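Local coordinates for protein 5-formaminoimidazole-4-carboxamide-1-(beta)-D-ribofuranosyl 5'-monophosphate synthetase (Methanocaldococcus jannaschii, PDB 2R7K) that catalyses the ATP- and formate-dependent, folate-independent formylation of the purine intermediate AICAR to FAICAR, at residues G100-E105 with I118-S123; E39-V44 with E346-L351. All coordinates share one frame; numbering follows the deposited sequence. Where two conformers were deposited one is given.

Contact 1. Residues G100-E105 with I118-S123; sequences GLDNVE and ILRWES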
ATOM      1  N   GLY A 100     -37.341  -8.001  14.301  1.00 56.90           N
ATOM      2  CA  GLY A 100     -38.454  -8.896  14.063  1.00 45.97           C
ATOM      3  C   GLY A 100     -38.633  -9.046  12.574  1.00 44.62           C
ATOM      4  O   GLY A 100     -38.852  -8.066  11.867  1.00 51.85           O
ATOM      5  N   LEU A 101     -38.542 -10.278  12.094  1.00 42.66           N
ATOM      6  CA  LEU A 101     -38.572 -10.550  10.662  1.00 49.92           C
ATOM      7  C   LEU A 101     -39.866 -10.088   9.997  1.00 56.12           C
ATOM      8  O   LEU A 101     -39.877  -9.747   8.813  1.00 57.59           O
ATOM      9  CB  LEU A 101     -38.331 -12.038  10.397  1.00 43.88           C
ATOM     10  CG  LEU A 101     -38.541 -12.534   8.967  1.00 48.36           C
ATOM     11  CD1 LEU A 101     -37.552 -11.888   8.004  1.00 49.48           C
ATOM     12  CD2 LEU A 101     -38.419 -14.044   8.921  1.00 54.69           C
ATOM     13  N   ASP A 102     -40.960 -10.084  10.749  1.00 63.84           N
ATOM     14  CA  ASP A 102     -42.219  -9.604  10.196  1.00 62.54           C
ATOM     15  C   ASP A 102     -42.210  -8.086  10.055  1.00 57.30           C
ATOM     16  O   ASP A 102     -42.657  -7.547   9.043  1.00 47.76           O
ATOM     17  CB  ASP A 102     -43.413 -10.081  11.024  1.00 72.16           C
ATOM     18  CG  ASP A 102     -44.123 -11.261  10.385  1.00 78.14           C
ATOM     19  OD1 ASP A 102     -43.535 -12.365  10.343  1.00 80.45           O
ATOM     20  OD2 ASP A 102     -45.268 -11.078   9.918  1.00 80.01           O
ATOM     21  N   ASN A 103     -41.690  -7.401  11.069  1.00 56.37           N
ATOM     22  CA  ASN A 103     -41.483  -5.962  10.980  1.00 58.29           C
ATOM     23  C   ASN A 103     -40.558  -5.602   9.818  1.00 59.09           C
ATOM     24  O   ASN A 103     -40.731  -4.571   9.177  1.00 62.80           O
ATOM     25  CB  ASN A 103     -40.917  -5.420  12.290  1.00 59.48           C
ATOM     26  CG  ASN A 103     -41.871  -5.599  13.453  1.00 61.50           C
ATOM     27  OD1 ASN A 103     -43.066  -5.826  13.261  1.00 67.67           O
ATOM     28  ND2 ASN A 103     -41.349  -5.493  14.670  1.00 59.19           N
ATOM     29  N   VAL A 104     -39.584  -6.467   9.542  1.00 59.38           N
ATOM     30  CA  VAL A 104     -38.651  -6.254   8.441  1.00 54.19           C
ATOM     31  C   VAL A 104     -39.357  -6.349   7.093  1.00 57.73           C
ATOM     32  O   VAL A 104     -39.078  -5.571   6.182  1.00 61.63           O
ATOM     33  CB  VAL A 104     -37.478  -7.272   8.473  1.00 50.79           C
ATOM     34  CG1 VAL A 104     -36.725  -7.272   7.152  1.00 49.80           C
ATOM     35  CG2 VAL A 104     -36.538  -6.971   9.626  1.00 47.16           C
ATOM     36  N   GLU A 105     -40.281  -7.295   6.969  1.00 54.14           N
ATOM     37  CA  GLU A 105     -40.891  -7.591   5.672  1.00 53.58           C
ATOM     38  C   GLU A 105     -41.943  -6.574   5.239  1.00 52.00           C
ATOM     39  O   GLU A 105     -42.228  -6.458   4.045  1.00 51.16           O
ATOM     40  CB  GLU A 105     -41.503  -8.998   5.665  1.00 56.63           C
ATOM     41  CG  GLU A 105     -40.501 -10.130   5.840  1.00 61.73           C
ATOM     42  CD  GLU A 105     -39.703 -10.415   4.579  1.00 64.97           C
ATOM     43  OE1 GLU A 105     -40.197 -10.105   3.475  1.00 71.57           O
ATOM     44  OE2 GLU A 105     -38.584 -10.959   4.691  1.00 67.18           O
ATOM     45  N   ILE A 118     -36.449 -12.696   0.458  1.00 55.29           N
ATOM     46  CA  ILE A 118     -35.753 -13.963   0.632  1.00 46.37           C
ATOM     47  C   ILE A 118     -35.240 -14.177   2.052  1.00 42.27           C
ATOM     48  O   ILE A 118     -34.762 -15.254   2.385  1.00 45.36           O
ATOM     49  CB  ILE A 118     -34.611 -14.124  -0.393  1.00 50.65           C
ATOM     50  CG1 ILE A 118     -34.366 -15.603  -0.687  1.00 51.46           C
ATOM     51  CG2 ILE A 118     -33.340 -13.423   0.082  1.00 49.01           C
ATOM     52  CD1 ILE A 118     -33.438 -15.847  -1.845  1.00 47.47           C
ATOM     53  N   LEU A 119     -35.369 -13.160   2.894  1.00 40.61           N
ATOM     54  CA  LEU A 119     -34.925 -13.256   4.272  1.00 45.64           C
ATOM     55  C   LEU A 119     -35.741 -14.264   5.085  1.00 55.25           C
ATOM     56  O   LEU A 119     -35.309 -14.710   6.151  1.00 51.96           O
ATOM     57  CB  LEU A 119     -34.973 -11.887   4.953  1.00 48.22           C
ATOM     58  CG  LEU A 119     -33.966 -10.834   4.481  1.00 50.51           C
ATOM     59  CD1 LEU A 119     -34.058  -9.591   5.353  1.00 42.25           C
ATOM     60  CD2 LEU A 119     -32.555 -11.397   4.481  1.00 44.22           C
ATOM     61  N   ARG A 120     -36.925 -14.612   4.600  1.00 53.55           N
ATOM     62  CA  ARG A 120     -37.730 -15.566   5.339  1.00 59.81           C
ATOM     63  C   ARG A 120     -37.588 -16.978   4.787  1.00 55.89           C
ATOM     64  O   ARG A 120     -38.028 -17.940   5.406  1.00 63.21           O
ATOM     65  CB  ARG A 120     -39.183 -15.104   5.479  1.00 58.12           C
ATOM     66  CG  ARG A 120     -40.125 -15.431   4.345  1.00 57.79           C
ATOM     67  CD  ARG A 120     -41.451 -14.757   4.662  1.00 59.29           C
ATOM     68  NE  ARG A 120     -41.608 -14.609   6.112  1.00 51.80           N
ATOM     69  CZ  ARG A 120     -42.345 -13.675   6.706  1.00 45.34           C
ATOM     70  NH1 ARG A 120     -42.419 -13.630   8.030  1.00 46.77           N
ATOM     71  NH2 ARG A 120     -43.003 -12.784   5.979  1.00 48.90           N
ATOM     72  N   TRP A 121     -36.945 -17.098   3.632  1.00 50.57           N
ATOM     73  CA  TRP A 121     -36.565 -18.402   3.122  1.00 51.43           C
ATOM     74  C   TRP A 121     -35.363 -18.964   3.875  1.00 56.70           C
ATOM     75  O   TRP A 121     -35.015 -20.135   3.718  1.00 54.82           O
ATOM     76  CB  TRP A 121     -36.264 -18.330   1.631  1.00 49.80           C
ATOM     77  CG  TRP A 121     -37.497 -18.317   0.784  1.00 51.95           C
ATOM     78  CD1 TRP A 121     -38.443 -17.334   0.725  1.00 48.57           C
ATOM     79  CD2 TRP A 121     -37.918 -19.338  -0.124  1.00 47.20           C
ATOM     80  NE1 TRP A 121     -39.427 -17.681  -0.170  1.00 48.58           N
ATOM     81  CE2 TRP A 121     -39.128 -18.908  -0.703  1.00 49.16           C
ATOM     82  CE3 TRP A 121     -37.388 -20.576  -0.505  1.00 47.76           C
ATOM     83  CZ2 TRP A 121     -39.817 -19.672  -1.642  1.00 51.31           C
ATOM     84  CZ3 TRP A 121     -38.071 -21.333  -1.438  1.00 50.22           C
ATOM     85  CH2 TRP A 121     -39.273 -20.878  -1.999  1.00 51.84           C
ATOM     86  N   GLU A 122     -34.727 -18.129   4.691  1.00 55.53           N
ATOM     87  CA  GLU A 122     -33.605 -18.584   5.507  1.00 59.38           C
ATOM     88  C   GLU A 122     -34.069 -18.879   6.926  1.00 58.14           C
ATOM     89  O   GLU A 122     -33.385 -19.565   7.685  1.00 59.19           O
ATOM     90  CB  GLU A 122     -32.476 -17.544   5.528  1.00 55.23           C
ATOM     91  CG  GLU A 122     -32.780 -16.310   6.369  1.00 53.34           C
ATOM     92  CD  GLU A 122     -31.552 -15.456   6.659  1.00 57.80           C
ATOM     93  OE1 GLU A 122     -31.711 -14.397   7.313  1.00 53.96           O
ATOM     94  OE2 GLU A 122     -30.435 -15.841   6.241  1.00 47.85           O
ATOM     95  N   SER A 123     -35.239 -18.359   7.278  1.00 57.78           N
ATOM     96  CA  SER A 123     -35.744 -18.457   8.642  1.00 65.28           C
ATOM     97  C   SER A 123     -36.629 -19.682   8.836  1.00 64.49           C
ATOM     98  O   SER A 123     -36.820 -20.145   9.958  1.00 64.19           O
ATOM     99  CB  SER A 123     -36.523 -17.194   9.015  1.00 68.55           C
ATOM    100  OG  SER A 123     -37.714 -17.096   8.250  1.00 73.16           O
TER
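Leu119 meets the helix 101-106 at three of its residues. Its CB lies 4.0 Å from Leu101 CD1, and its CD1 branch comes equally near CG1 of Val104, the two side chains crossing at about a right angle. Glu105 adds its carboxylate: OE2 stands 3.7 Å from Leu119 CB, brought inward by a chain that bends at chi2 (-76°). Both Leu101 and Leu119 also touch Ile96 of helix 93-99.

Arg120 carries most of the polar contact. Its chain bends at chi3 (-27°) and turns the edge of the guanidinium to Asp102, where NH1 donates to Asp102 OD1 at 2.9 Å in a salt bridge. The bond is not straight (139° at the hydrogen); the acceptor lies in the guanidinium plane, yet the donor reaches OD1 from above the carboxylate plane, so a single oxygen is gripped rather than a paired, coplanar fork. Glu105 CG covers one face of the guanidinium, 3.7 Å from NH2, while Arg120 CB rests on Leu101 CD2. With an alanine here the Asp102 carboxylate would probably lose its guanidinium mate and Glu105 CG the flat group lying against it, while the CB contact to Leu101 could remain.

Ser123 closes the segment. Its OG donates to Arg120 O, 3.0 Å away, and the same OG lies 3.2 Å from Leu101 CD2.

Joined here are the short helix 101-106, which follows helix 93-99 after the break at Gly100, and the irregular, helically wound link to helix 125-134, both within the DUF1246 range, which belongs to the Rossmann-like clan; Ser123 lies about 10 Å from the bound ATP analogue, side chain to ligand, near, but not in contact with, the nucleotide site of this ATP-grasp ligase.

Contact 2. Residues E39-V44 with E346-L351; sequences EGFSTV and EIKMAL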
ATOM      1  N   GLU A  39     -14.635   2.254   1.448  1.00 31.00           N
ATOM      2  CA  GLU A  39     -15.175   2.564   0.123  1.00 33.96           C
ATOM      3  C   GLU A  39     -15.612   4.028  -0.012  1.00 35.07           C
ATOM      4  O   GLU A  39     -16.131   4.432  -1.050  1.00 41.22           O
ATOM      5  CB  GLU A  39     -16.335   1.632  -0.225  1.00 34.25           C
ATOM      6  CG  GLU A  39     -15.895   0.209  -0.571  1.00 34.99           C
ATOM      7  CD  GLU A  39     -15.022   0.142  -1.809  1.00 40.42           C
ATOM      8  OE1 GLU A  39     -15.461   0.611  -2.886  1.00 43.96           O
ATOM      9  OE2 GLU A  39     -13.895  -0.390  -1.712  1.00 31.29           O
ATOM     10  N   GLY A  40     -15.403   4.814   1.038  1.00 30.56           N
ATOM     11  CA  GLY A  40     -15.661   6.255   0.977  1.00 35.09           C
ATOM     12  C   GLY A  40     -16.985   6.700   1.561  1.00 36.77           C
ATOM     13  O   GLY A  40     -17.313   7.887   1.530  1.00 37.47           O
ATOM     14  N   PHE A  41     -17.747   5.758   2.109  1.00 34.60           N
ATOM     15  CA  PHE A  41     -19.037   6.080   2.712  1.00 32.67           C
ATOM     16  C   PHE A  41     -18.894   6.624   4.119  1.00 33.96           C
ATOM     17  O   PHE A  41     -17.951   6.288   4.834  1.00 37.39           O
ATOM     18  CB  PHE A  41     -19.940   4.841   2.767  1.00 33.36           C
ATOM     19  CG  PHE A  41     -20.404   4.367   1.433  1.00 31.66           C
ATOM     20  CD1 PHE A  41     -21.564   4.864   0.879  1.00 29.05           C
ATOM     21  CD2 PHE A  41     -19.692   3.402   0.742  1.00 29.40           C
ATOM     22  CE1 PHE A  41     -22.001   4.421  -0.351  1.00 32.83           C
ATOM     23  CE2 PHE A  41     -20.122   2.955  -0.479  1.00 33.09           C
ATOM     24  CZ  PHE A  41     -21.280   3.465  -1.032  1.00 35.23           C
ATOM     25  N   SER A  42     -19.837   7.477   4.512  1.00 30.00           N
ATOM     26  CA  SER A  42     -20.030   7.768   5.914  1.00 36.28           C
ATOM     27  C   SER A  42     -20.985   6.694   6.475  1.00 28.15           C
ATOM     28  O   SER A  42     -21.877   6.221   5.773  1.00 38.10           O
ATOM     29  CB  SER A  42     -20.599   9.175   6.108  1.00 34.83           C
ATOM     30  OG  SER A  42     -20.358   9.625   7.434  1.00 40.13           O
ATOM     31  N   THR A  43     -20.775   6.299   7.727  1.00 37.81           N
ATOM     32  CA  THR A  43     -21.454   5.127   8.283  1.00 36.40           C
ATOM     33  C   THR A  43     -22.336   5.452   9.478  1.00 41.40           C
ATOM     34  O   THR A  43     -21.987   6.292  10.306  1.00 38.37           O
ATOM     35  CB  THR A  43     -20.440   4.067   8.740  1.00 33.11           C
ATOM     36  OG1 THR A  43     -19.494   4.667   9.637  1.00 34.59           O
ATOM     37  CG2 THR A  43     -19.711   3.484   7.552  1.00 30.85           C
ATOM     38  N   VAL A  44     -23.469   4.757   9.573  1.00 43.44           N
ATOM     39  CA  VAL A  44     -24.380   4.909  10.713  1.00 43.27           C
ATOM     40  C   VAL A  44     -24.521   3.585  11.473  1.00 36.26           C
ATOM     41  O   VAL A  44     -24.820   2.553  10.885  1.00 37.50           O
ATOM     42  CB  VAL A  44     -25.774   5.406  10.255  1.00 42.87           C
ATOM     43  CG1 VAL A  44     -26.750   5.427  11.420  1.00 37.69           C
ATOM     44  CG2 VAL A  44     -25.667   6.791   9.612  1.00 41.42           C
ATOM     45  N   GLU A 346     -20.367  -2.770  -3.922  1.00 42.71           N
ATOM     46  CA  GLU A 346     -21.498  -3.044  -4.793  1.00 36.83           C
ATOM     47  C   GLU A 346     -22.454  -1.860  -4.730  1.00 29.68           C
ATOM     48  O   GLU A 346     -23.007  -1.439  -5.738  1.00 33.99           O
ATOM     49  CB  GLU A 346     -22.209  -4.343  -4.394  1.00 41.05           C
ATOM     50  CG  GLU A 346     -23.159  -4.896  -5.476  1.00 32.30           C
ATOM     51  CD  GLU A 346     -22.424  -5.542  -6.633  1.00 35.60           C
ATOM     52  OE1 GLU A 346     -21.169  -5.537  -6.652  1.00 39.27           O
ATOM     53  OE2 GLU A 346     -23.098  -6.065  -7.543  1.00 38.01           O
ATOM     54  N   ILE A 347     -22.634  -1.325  -3.534  1.00 26.70           N
ATOM     55  CA  ILE A 347     -23.453  -0.140  -3.342  1.00 32.30           C
ATOM     56  C   ILE A 347     -22.833   1.064  -4.078  1.00 41.77           C
ATOM     57  O   ILE A 347     -23.530   1.790  -4.789  1.00 40.36           O
ATOM     58  CB  ILE A 347     -23.651   0.145  -1.847  1.00 31.97           C
ATOM     59  CG1 ILE A 347     -24.461  -0.998  -1.207  1.00 35.72           C
ATOM     60  CG2 ILE A 347     -24.363   1.479  -1.634  1.00 36.72           C
ATOM     61  CD1 ILE A 347     -24.660  -0.873   0.301  1.00 25.87           C
ATOM     62  N   LYS A 348     -21.519   1.243  -3.926  1.00 35.17           N
ATOM     63  CA  LYS A 348     -20.792   2.291  -4.629  1.00 35.83           C
ATOM     64  C   LYS A 348     -21.019   2.195  -6.135  1.00 33.19           C
ATOM     65  O   LYS A 348     -21.499   3.138  -6.751  1.00 40.39           O
ATOM     66  CB  LYS A 348     -19.301   2.209  -4.308  1.00 40.23           C
ATOM     67  CG  LYS A 348     -18.517   3.489  -4.577  1.00 47.54           C
ATOM     68  CD  LYS A 348     -17.033   3.265  -4.331  1.00 43.31           C
ATOM     69  CE  LYS A 348     -16.278   4.574  -4.235  1.00 49.61           C
ATOM     70  NZ  LYS A 348     -14.848   4.349  -3.869  1.00 54.03           N
ATOM     71  N   MET A 349     -20.647   1.068  -6.729  0.50 34.02           N
ATOM     72  CA  MET A 349     -20.842   0.893  -8.155  0.50 32.36           C
ATOM     73  C   MET A 349     -22.288   1.199  -8.530  0.50 35.98           C
ATOM     74  O   MET A 349     -22.553   2.033  -9.398  0.50 24.44           O
ATOM     75  CB  MET A 349     -20.446  -0.516  -8.598  0.50 28.65           C
ATOM     76  CG  MET A 349     -18.955  -0.674  -8.851  0.50 37.46           C
ATOM     77  SD  MET A 349     -18.474  -2.272  -9.532  0.50 43.66           S
ATOM     78  CE  MET A 349     -19.442  -2.331 -11.035  0.50 36.77           C
ATOM     79  N   ALA A 350     -23.229   0.549  -7.854  1.00 38.98           N
ATOM     80  CA  ALA A 350     -24.630   0.686  -8.230  1.00 41.66           C
ATOM     81  C   ALA A 350     -25.005   2.165  -8.364  1.00 39.98           C
ATOM     82  O   ALA A 350     -25.565   2.567  -9.382  1.00 40.03           O
ATOM     83  CB  ALA A 350     -25.546  -0.031  -7.243  1.00 37.86           C
ATOM     84  N   LEU A 351     -24.675   2.966  -7.352  1.00 34.52           N
ATOM     85  CA  LEU A 351     -24.927   4.411  -7.392  1.00 45.02           C
ATOM     86  C   LEU A 351     -24.292   5.101  -8.604  1.00 51.68           C
ATOM     87  O   LEU A 351     -24.943   5.873  -9.302  1.00 53.86           O
ATOM     88  CB  LEU A 351     -24.425   5.077  -6.117  1.00 40.55           C
ATOM     89  CG  LEU A 351     -25.264   4.803  -4.875  1.00 40.57           C
ATOM     90  CD1 LEU A 351     -24.505   5.141  -3.603  1.00 36.21           C
ATOM     91  CD2 LEU A 351     -26.560   5.582  -4.967  1.00 41.96           C
TER
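Phe41 makes the apolar part of this contact, pushing the far end of its ring against the helix 339-353. CZ lies 3.7 Å from Ile347 CG2, and CE1 is 4.2 Å from Leu351 CD1. The backbone N of Lys348 lies in the ring plane, 3.7 Å from CZ, so Lys348 N and Leu351 CD1 meet the ring at its edge, while Ile347 CG2 comes in obliquely. With CG anti to the carbonyl carbon (chi1 -69°), the end of the ring is turned to the helix although the bond from CA to CB does not point there; the ring also reaches Ala36 and Ile21.

The first segment leaves helix 29-38 through a Schellman motif, in which Gly40 takes positive phi (99°), and then enters strand 43-47 of the parallel sheet. This is the helix-to-strand turn of a Rossmann-like beta-alpha-beta unit, here covered by a helix from the C-terminal, ATP-grasp part of the chain.

Lys348 supplies the polar contacts. Its extended chain crosses Glu39 at about a right angle, with CD 3.4 Å from Glu39 OE1. NZ makes a weak hydrogen bond to Glu39 O (3.1 Å) and a long salt bridge to OE1 (3.9 Å); it also bonds weakly to Asn333 of a neighbouring subunit. The carboxylate is held more firmly from within the same covering helix, where Gln341 and Arg345 both bind Glu39 OE2.

How the contacts relate
The two contacts share no secondary-structure element: their centres are 24 Å apart, their nearest atoms about 14 Å, and contact 1 is nested along the chain inside the loop that contact 2 closes. Contact 1 is local, its segments separated by 12 residues, and is partly buried, with Val104 and Leu119 buried and a salt bridge at an exposed aspartate. Contact 2 joins segments with 301 residues between them, has no exposed touching residue and combines an aromatic ring with weaker lysine contacts. Both involve the parallel-sheet domain, but contact 1 is nearer the bound ligands, whereas contact 2 lies away from the annotated sites, beside neighbouring subunits.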